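Local coordinates for nicotinamide riboside transporter PnuC (Neisseria mucosa ATCC 25996, PDB 4QTN), which probably carries nicotinamide riboside, a form of vitamin B3, across the bacterial inner membrane as a homotrimer, at residues Q171-I175 with L176-E180; G224-N227 with W228-V232; K124-T127 with V128-L132. All blocks are in the same frame, centred on the assembly; numbering follows the deposited sequence.

Contact 1: Q171-I175 with L176-E180; sequences QVLMI and LRYRE. With NNR (Nicotinamide riboside), chain I.
Leu173 and Tyr178 meet where helix 158-175 ends, the CD2 methyl of Leu173 lying 4.1 Å from Tyr178 CB and the two side chains crossing at about a right angle. The backbone joins the same pair: Tyr178 N gives an almost straight bond (175° at the hydrogen) to Leu173 O at 3.0 Å, tilted out of the carbonyl plane. That oxygen also sits at the edge of the Tyr178 ring. Inside this bond, Arg177 N donates to Met174 O at 3.0 Å from well above the plane of that carbonyl; Trp106 NE1 is a further donor to Met174 O. Arg177 has a positive phi, 72°, and with the two bonds back into the last turn it forms a Schellman motif that turns the chain into the link, assigned to the cytoplasmic side, before helix 181-198. Leu176 N still makes a helical bond to Val172 O, with Leu176 CB 3.3 Å from the same Val172 O. Met174 is a selenomethionine whose chain leaves with CG anti to the backbone N (chi1 -174°) and then bends at the next two torsions, bringing Met174 SE within 3.9 Å of NNR C6. Gln171, one turn earlier, also lines the riboside pocket. Beyond the cap, Glu180 OE1 accepts from Leu126 N.

Contact 2: G224-N227 with W228-V232; sequences GYIN and WTKLV
Helical hydrogen bonds run unbroken from residues 224-227 into 228-232, with Trp228 N, Thr229 N, Lys230 N and Leu231 N donating in turn to Gly224 O, Tyr225 O, Ile226 O and Asn227 O. Thr229 adds a side-chain bond to this ladder. With chi1 at -67° its OG1 is trans to the carbonyl carbon and beside the backbone N, which brings the hydroxyl back to Tyr225 O, 3.1 Å from Thr229 OG1. Thr229 N reaches the same Tyr225 O at 3.0 Å from the opposite face of the carbonyl plane, so two donors from one residue grip this acceptor. OG1 of Thr229 also lies in the plane of the Tyr225 ring at its edge, 4.0 Å from CD1 of Tyr225. On another side of the helix, Asn227 and Leu231 cross at a slant, ND2 of Asn227 lying 4.1 Å from CD2 of Leu231. The same Leu231 CD2 sits over one face of the Trp228 indole, 3.6 Å above its plane and toward the rim, while Trp182 packs edge-to-face with the indole. The polar ends point out of the helix: Asn227 ND2 donates to Gly58 O and Trp228 NE1 to the carbonyl of Val57, a residue of the riboside pocket. The buried amide and indole N-H groups are thus satisfied by backbone carbonyls, and these bonds tie helix 208-234 to the end of helix 41-59.

Contact 3: K124-T127 with V128-L132; sequences KALT and VRQWL
Leu126 presses its CD1 methyl against the edge of the Trp131 indole, 3.6 Å from CE3 of Trp131 and close to the ring plane, the two side chains meeting at about a right angle. The indole NE1 donates to Val21 O of the second subunit. Thr127, in sequence between Leu126 and Trp131, is the N-cap of helix 128-147. Gln130, its CG beside the backbone N (chi1 -51°) and its chain extended beyond, reaches back along the helix start so that OE1 takes the Thr127 N-H, at 2.8 Å from Thr127 N to Gln130 OE1, in the amide plane and on a lone pair. Gln130 N in return points at Thr127 OG1, a weak bond of 3.4 Å although fairly straight at 161°. The reciprocal pair is a capping box; it occupies amide N-H groups at the helix start, while Trp131 N begins the regular helical bonding to Thr127 O at 2.7 Å. The methyl CG2 of Thr127 packs alongside the amide, 3.5 Å from OE1 of Gln130. The carbonyl of Leu126 accepts from His17 NE2 of the second subunit. Val128 touches a bound octyl glucoside.

In the fold
The three contacts follow one another along the chain without nesting or crossing. Contact 3 comes first, shaping the start of helix 128-147 after the long loop that follows helix 85-107. Contact 1 shapes the end of helix 158-175, while contact 2 is one more turn within the last long helix, 208-234, and closes no loop. They are joined in space: Lys124 of contact 3 probably hydrogen-bonds through its backbone to Arg177 and Arg179, while Leu126 packs on Leu173 and Tyr178. Arg179 in turn lies against Trp228 and Thr229, and Val232 reaches Lys124 and Ala125. The loops thus tie three helices together, and contacts 1 and 3 both touch the second subunit.

Contact 1: Q171-I175 with L176-E180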
loop_
_atom_site.group_PDB
_atom_site.type_symbol
_atom_site.label_atom_id
_atom_site.label_comp_id
_atom_site.label_asym_id
_atom_site.label_seq_id
_atom_site.Cartn_x
_atom_site.Cartn_y
_atom_site.Cartn_z
ATOM N N GLN C 171 -4.360 -7.163 -20.117
ATOM C CA GLN C 171 -5.655 -7.596 -20.663
ATOM C C GLN C 171 -5.506 -8.857 -21.493
ATOM O O GLN C 171 -6.434 -9.681 -21.578
ATOM C CB GLN C 171 -6.283 -6.490 -21.510
ATOM C CG GLN C 171 -7.725 -6.756 -21.900
ATOM C CD GLN C 171 -8.616 -7.019 -20.694
ATOM O OE1 GLN C 171 -8.501 -6.364 -19.666
ATOM N NE2 GLN C 171 -9.511 -7.971 -20.824
ATOM N N VAL C 172 -4.323 -9.010 -22.091
ATOM C CA VAL C 172 -4.049 -10.090 -23.021
ATOM C C VAL C 172 -3.762 -11.404 -22.296
ATOM O O VAL C 172 -4.360 -12.439 -22.625
ATOM C CB VAL C 172 -2.924 -9.706 -24.013
ATOM C CG1 VAL C 172 -2.073 -10.918 -24.393
ATOM C CG2 VAL C 172 -3.527 -9.035 -25.245
ATOM N N LEU C 173 -2.887 -11.359 -21.288
ATOM C CA LEU C 173 -2.753 -12.477 -20.350
ATOM C C LEU C 173 -4.100 -12.898 -19.709
ATOM O O LEU C 173 -4.378 -14.100 -19.546
ATOM C CB LEU C 173 -1.736 -12.157 -19.268
ATOM C CG LEU C 173 -0.312 -11.919 -19.775
ATOM C CD1 LEU C 173 0.384 -10.843 -18.962
ATOM C CD2 LEU C 173 0.516 -13.193 -19.787
HETATM N N MSE C 174 -4.940 -11.916 -19.374
HETATM C CA MSE C 174 -6.223 -12.201 -18.697
HETATM C C MSE C 174 -7.190 -12.998 -19.558
HETATM O O MSE C 174 -7.688 -14.031 -19.124
HETATM C CB MSE C 174 -6.847 -10.931 -18.156
HETATM C CG MSE C 174 -8.084 -11.218 -17.328
HETATM SE SE MSE C 174 -9.530 -10.219 -18.192
HETATM C CE MSE C 174 -11.009 -11.505 -18.012
ATOM N N ILE C 175 -7.450 -12.551 -20.785
ATOM C CA ILE C 175 -8.292 -13.352 -21.688
ATOM C C ILE C 175 -7.671 -14.719 -21.965
ATOM O O ILE C 175 -8.376 -15.720 -22.019
ATOM C CB ILE C 175 -8.624 -12.639 -23.024
ATOM C CG1 ILE C 175 -7.365 -12.103 -23.701
ATOM C CG2 ILE C 175 -9.639 -11.532 -22.804
ATOM C CD1 ILE C 175 -7.599 -11.642 -25.117
ATOM N N LEU C 176 -6.341 -14.755 -22.094
ATOM C CA LEU C 176 -5.593 -16.024 -22.251
ATOM C C LEU C 176 -5.506 -16.918 -20.979
ATOM O O LEU C 176 -4.864 -17.963 -21.017
ATOM C CB LEU C 176 -4.183 -15.757 -22.779
ATOM C CG LEU C 176 -3.948 -15.543 -24.280
ATOM C CD1 LEU C 176 -2.558 -16.047 -24.637
ATOM C CD2 LEU C 176 -5.006 -16.215 -25.153
ATOM N N ARG C 177 -6.109 -16.471 -19.862
ATOM C CA ARG C 177 -6.218 -17.272 -18.611
ATOM C C ARG C 177 -4.906 -17.476 -17.807
ATOM O O ARG C 177 -4.746 -18.485 -17.131
ATOM C CB ARG C 177 -6.875 -18.623 -18.894
ATOM C CG ARG C 177 -8.347 -18.532 -19.215
ATOM C CD ARG C 177 -8.750 -19.486 -20.327
ATOM N NE ARG C 177 -8.186 -20.815 -20.139
ATOM C CZ ARG C 177 -7.486 -21.466 -21.060
ATOM N NH1 ARG C 177 -7.288 -20.921 -22.266
ATOM N NH2 ARG C 177 -6.995 -22.670 -20.782
ATOM N N TYR C 178 -3.986 -16.518 -17.867
ATOM C CA TYR C 178 -2.706 -16.663 -17.161
ATOM C C TYR C 178 -2.689 -15.913 -15.849
ATOM O O TYR C 178 -3.159 -14.782 -15.761
ATOM C CB TYR C 178 -1.530 -16.227 -18.047
ATOM C CG TYR C 178 -1.215 -17.229 -19.141
ATOM C CD1 TYR C 178 -0.573 -18.443 -18.847
ATOM C CD2 TYR C 178 -1.592 -16.991 -20.453
ATOM C CE1 TYR C 178 -0.300 -19.369 -19.838
ATOM C CE2 TYR C 178 -1.330 -17.914 -21.453
ATOM C CZ TYR C 178 -0.681 -19.100 -21.143
ATOM O OH TYR C 178 -0.427 -20.018 -22.140
ATOM N N ARG C 179 -2.140 -16.543 -14.823
ATOM C CA ARG C 179 -2.089 -15.933 -13.503
ATOM C C ARG C 179 -1.127 -14.739 -13.414
ATOM O O ARG C 179 -1.226 -13.949 -12.511
ATOM C CB ARG C 179 -1.728 -16.961 -12.453
ATOM C CG ARG C 179 -0.840 -16.399 -11.372
ATOM C CD ARG C 179 -0.737 -17.339 -10.210
ATOM N NE ARG C 179 0.159 -18.448 -10.491
ATOM C CZ ARG C 179 1.479 -18.341 -10.560
ATOM N NH1 ARG C 179 2.073 -17.156 -10.387
ATOM N NH2 ARG C 179 2.212 -19.417 -10.813
ATOM N N GLU C 180 -0.186 -14.619 -14.337
ATOM C CA GLU C 180 0.814 -13.542 -14.230
ATOM C C GLU C 180 0.231 -12.161 -14.552
ATOM O O GLU C 180 0.887 -11.137 -14.350
ATOM C CB GLU C 180 2.052 -13.843 -15.084
ATOM C CG GLU C 180 2.977 -14.907 -14.474
ATOM C CD GLU C 180 2.315 -16.280 -14.356
ATOM O OE1 GLU C 180 1.412 -16.570 -15.171
ATOM O OE2 GLU C 180 2.699 -17.067 -13.452
HETATM O O2R NNR I . -11.901 -7.076 -17.666
HETATM C C2R NNR I . -11.300 -5.860 -16.952
HETATM C C3R NNR I . -11.795 -4.569 -17.613
HETATM O O3R NNR I . -12.073 -4.811 -18.919
HETATM C C4R NNR I . -10.630 -3.606 -17.525
HETATM C C5R NNR I . -10.714 -2.671 -16.248
HETATM O O5R NNR I . -9.400 -2.054 -16.033
HETATM O O4R NNR I . -9.565 -4.355 -17.478
HETATM C C1R NNR I . -10.004 -5.838 -17.040
HETATM N N1 NNR I . -9.358 -6.194 -15.762
HETATM C C2 NNR I . -8.780 -5.210 -14.946
HETATM C C6 NNR I . -9.324 -7.508 -15.356
HETATM C C5 NNR I . -8.717 -7.846 -14.122
HETATM C C4 NNR I . -8.137 -6.875 -13.335
HETATM C C3 NNR I . -8.174 -5.569 -13.721
HETATM C C7 NNR I . -7.562 -4.523 -12.805
HETATM O O7 NNR I . -7.183 -3.476 -13.240
HETATM N N7 NNR I . -7.450 -4.793 -11.397
#

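Contact 2: G224-N227 with W228-V232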
loop_
_atom_site.group_PDB
_atom_site.type_symbol
_atom_site.label_atom_id
_atom_site.label_comp_id
_atom_site.label_asym_id
_atom_site.label_seq_id
_atom_site.Cartn_x
_atom_site.Cartn_y
_atom_site.Cartn_z
ATOM N N GLY C 224 -6.649 -10.964 -6.337
ATOM C CA GLY C 224 -6.575 -11.685 -7.617
ATOM C C GLY C 224 -5.340 -12.559 -7.734
ATOM O O GLY C 224 -5.434 -13.774 -7.934
ATOM N N TYR C 225 -4.182 -11.955 -7.561
ATOM C CA TYR C 225 -2.950 -12.707 -7.563
ATOM C C TYR C 225 -3.011 -13.898 -6.598
ATOM O O TYR C 225 -2.796 -15.050 -7.011
ATOM C CB TYR C 225 -1.785 -11.809 -7.242
ATOM C CG TYR C 225 -0.484 -12.267 -7.815
ATOM C CD1 TYR C 225 -0.111 -13.581 -7.746
ATOM C CD2 TYR C 225 0.409 -11.364 -8.370
ATOM C CE1 TYR C 225 1.112 -14.009 -8.228
ATOM C CE2 TYR C 225 1.652 -11.777 -8.842
ATOM C CZ TYR C 225 1.993 -13.107 -8.770
ATOM O OH TYR C 225 3.211 -13.557 -9.249
ATOM N N ILE C 226 -3.365 -13.640 -5.339
ATOM C CA ILE C 226 -3.546 -14.742 -4.357
ATOM C C ILE C 226 -4.530 -15.846 -4.821
ATOM O O ILE C 226 -4.162 -17.025 -4.860
ATOM C CB ILE C 226 -3.956 -14.234 -2.976
ATOM C CG1 ILE C 226 -2.759 -13.678 -2.246
ATOM C CG2 ILE C 226 -4.506 -15.364 -2.153
ATOM C CD1 ILE C 226 -3.063 -12.397 -1.508
ATOM N N ASN C 227 -5.753 -15.452 -5.196
ATOM C CA ASN C 227 -6.809 -16.407 -5.553
ATOM C C ASN C 227 -6.544 -17.152 -6.816
ATOM O O ASN C 227 -6.799 -18.359 -6.894
ATOM C CB ASN C 227 -8.146 -15.713 -5.697
ATOM C CG ASN C 227 -9.309 -16.692 -5.673
ATOM O OD1 ASN C 227 -9.576 -17.340 -4.641
ATOM N ND2 ASN C 227 -10.017 -16.808 -6.802
ATOM N N TRP C 228 -6.112 -16.424 -7.845
ATOM C CA TRP C 228 -5.652 -17.048 -9.087
ATOM C C TRP C 228 -4.500 -18.040 -8.893
ATOM O O TRP C 228 -4.422 -19.035 -9.606
ATOM C CB TRP C 228 -5.317 -16.001 -10.147
ATOM C CG TRP C 228 -6.465 -15.699 -10.963
ATOM C CD1 TRP C 228 -7.650 -15.207 -10.535
ATOM C CD2 TRP C 228 -6.599 -15.915 -12.368
ATOM N NE1 TRP C 228 -8.529 -15.086 -11.588
ATOM C CE2 TRP C 228 -7.906 -15.513 -12.728
ATOM C CE3 TRP C 228 -5.740 -16.386 -13.364
ATOM C CZ2 TRP C 228 -8.375 -15.574 -14.044
ATOM C CZ3 TRP C 228 -6.214 -16.456 -14.679
ATOM C CH2 TRP C 228 -7.516 -16.053 -15.000
ATOM N N THR C 229 -3.633 -17.808 -7.912
ATOM C CA THR C 229 -2.699 -18.857 -7.541
ATOM C C THR C 229 -3.420 -20.126 -7.073
ATOM O O THR C 229 -3.170 -21.215 -7.601
ATOM C CB THR C 229 -1.666 -18.401 -6.516
ATOM O OG1 THR C 229 -0.817 -17.444 -7.128
ATOM C CG2 THR C 229 -0.813 -19.564 -6.084
ATOM N N LYS C 230 -4.322 -19.984 -6.101
ATOM C CA LYS C 230 -5.120 -21.124 -5.626
ATOM C C LYS C 230 -5.788 -21.840 -6.816
ATOM O O LYS C 230 -5.916 -23.069 -6.828
ATOM C CB LYS C 230 -6.162 -20.681 -4.573
ATOM C CG LYS C 230 -5.555 -20.346 -3.199
ATOM C CD LYS C 230 -6.291 -19.189 -2.484
ATOM C CE LYS C 230 -7.378 -19.672 -1.517
ATOM N NZ LYS C 230 -6.969 -19.604 -0.079
ATOM N N LEU C 231 -6.134 -21.062 -7.830
ATOM C CA LEU C 231 -6.867 -21.532 -8.985
ATOM C C LEU C 231 -5.942 -22.329 -9.899
ATOM O O LEU C 231 -6.295 -23.406 -10.379
ATOM C CB LEU C 231 -7.386 -20.316 -9.734
ATOM C CG LEU C 231 -8.794 -20.085 -10.272
ATOM C CD1 LEU C 231 -9.890 -20.724 -9.439
ATOM C CD2 LEU C 231 -8.977 -18.580 -10.340
ATOM N N VAL C 232 -4.759 -21.784 -10.154
ATOM C CA VAL C 232 -3.765 -22.460 -10.988
ATOM C C VAL C 232 -3.412 -23.840 -10.434
ATOM O O VAL C 232 -3.170 -24.755 -11.192
ATOM C CB VAL C 232 -2.476 -21.602 -11.170
ATOM C CG1 VAL C 232 -1.256 -22.481 -11.381
ATOM C CG2 VAL C 232 -2.640 -20.632 -12.331
#

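Contact 3: K124-T127 with V128-L132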
loop_
_atom_site.group_PDB
_atom_site.type_symbol
_atom_site.label_atom_id
_atom_site.label_comp_id
_atom_site.label_asym_id
_atom_site.label_seq_id
_atom_site.Cartn_x
_atom_site.Cartn_y
_atom_site.Cartn_z
ATOM N N LYS C 124 -3.937 -20.759 -15.830
ATOM C CA LYS C 124 -2.634 -21.302 -16.250
ATOM C C LYS C 124 -1.497 -20.426 -15.732
ATOM O O LYS C 124 -1.705 -19.256 -15.419
ATOM C CB LYS C 124 -2.548 -21.423 -17.789
ATOM C CG LYS C 124 -3.611 -22.311 -18.407
ATOM C CD LYS C 124 -3.348 -22.598 -19.880
ATOM C CE LYS C 124 -3.540 -21.357 -20.751
ATOM N NZ LYS C 124 -3.612 -21.702 -22.200
ATOM N N ALA C 125 -0.293 -21.002 -15.661
ATOM C CA ALA C 125 0.886 -20.291 -15.166
ATOM C C ALA C 125 2.007 -20.299 -16.192
ATOM O O ALA C 125 2.526 -21.357 -16.529
ATOM C CB ALA C 125 1.369 -20.910 -13.864
ATOM N N LEU C 126 2.381 -19.104 -16.672
ATOM C CA LEU C 126 3.595 -18.907 -17.486
ATOM C C LEU C 126 4.844 -19.314 -16.728
ATOM O O LEU C 126 4.884 -19.207 -15.491
ATOM C CB LEU C 126 3.742 -17.442 -17.883
ATOM C CG LEU C 126 2.683 -16.776 -18.751
ATOM C CD1 LEU C 126 3.070 -15.330 -18.915
ATOM C CD2 LEU C 126 2.515 -17.447 -20.112
ATOM N N THR C 127 5.879 -19.750 -17.464
ATOM C CA THR C 127 7.209 -19.968 -16.858
ATOM C C THR C 127 8.090 -18.746 -17.057
ATOM O O THR C 127 7.704 -17.804 -17.749
ATOM C CB THR C 127 7.919 -21.209 -17.406
ATOM O OG1 THR C 127 8.511 -20.902 -18.670
ATOM C CG2 THR C 127 6.947 -22.355 -17.557
ATOM N N VAL C 128 9.257 -18.753 -16.423
ATOM C CA VAL C 128 10.092 -17.571 -16.367
ATOM C C VAL C 128 10.532 -17.217 -17.786
ATOM O O VAL C 128 10.543 -16.031 -18.188
ATOM C CB VAL C 128 11.332 -17.810 -15.472
ATOM C CG1 VAL C 128 12.082 -16.513 -15.235
ATOM C CG2 VAL C 128 10.929 -18.443 -14.139
ATOM N N ARG C 129 10.875 -18.258 -18.552
ATOM C CA ARG C 129 11.274 -18.100 -19.938
ATOM C C ARG C 129 10.118 -17.499 -20.708
ATOM O O ARG C 129 10.227 -16.392 -21.237
ATOM C CB ARG C 129 11.690 -19.445 -20.547
ATOM C CG ARG C 129 13.003 -19.382 -21.320
ATOM C CD ARG C 129 13.181 -20.559 -22.288
ATOM N NE ARG C 129 13.065 -21.880 -21.644
ATOM C CZ ARG C 129 14.088 -22.703 -21.388
ATOM N NH1 ARG C 129 15.334 -22.348 -21.692
ATOM N NH2 ARG C 129 13.866 -23.884 -20.821
ATOM N N GLN C 130 8.985 -18.204 -20.701
ATOM C CA GLN C 130 7.743 -17.716 -21.301
ATOM C C GLN C 130 7.447 -16.253 -20.941
ATOM O O GLN C 130 7.007 -15.480 -21.790
ATOM C CB GLN C 130 6.575 -18.587 -20.867
ATOM C CG GLN C 130 6.783 -20.070 -21.051
ATOM C CD GLN C 130 5.484 -20.833 -20.930
ATOM O OE1 GLN C 130 4.862 -20.859 -19.868
ATOM N NE2 GLN C 130 5.053 -21.448 -22.026
ATOM N N TRP C 131 7.668 -15.903 -19.670
ATOM C CA TRP C 131 7.504 -14.536 -19.166
ATOM C C TRP C 131 8.491 -13.578 -19.830
ATOM O O TRP C 131 8.076 -12.598 -20.473
ATOM C CB TRP C 131 7.705 -14.530 -17.631
ATOM C CG TRP C 131 7.401 -13.181 -16.870
ATOM C CD1 TRP C 131 8.221 -12.544 -15.970
ATOM C CD2 TRP C 131 6.186 -12.414 -16.906
ATOM N NE1 TRP C 131 7.604 -11.426 -15.477
ATOM C CE2 TRP C 131 6.357 -11.323 -16.033
ATOM C CE3 TRP C 131 4.980 -12.533 -17.607
ATOM C CZ2 TRP C 131 5.373 -10.369 -15.840
ATOM C CZ3 TRP C 131 3.991 -11.574 -17.400
ATOM C CH2 TRP C 131 4.195 -10.517 -16.530
ATOM N N LEU C 132 9.798 -13.868 -19.689
ATOM C CA LEU C 132 10.851 -12.971 -20.197
ATOM C C LEU C 132 10.574 -12.528 -21.640
ATOM O O LEU C 132 10.870 -11.400 -22.012
ATOM C CB LEU C 132 12.242 -13.612 -20.083
ATOM C CG LEU C 132 13.383 -12.832 -20.773
ATOM C CD1 LEU C 132 13.838 -11.640 -19.936
ATOM C CD2 LEU C 132 14.553 -13.733 -21.126
#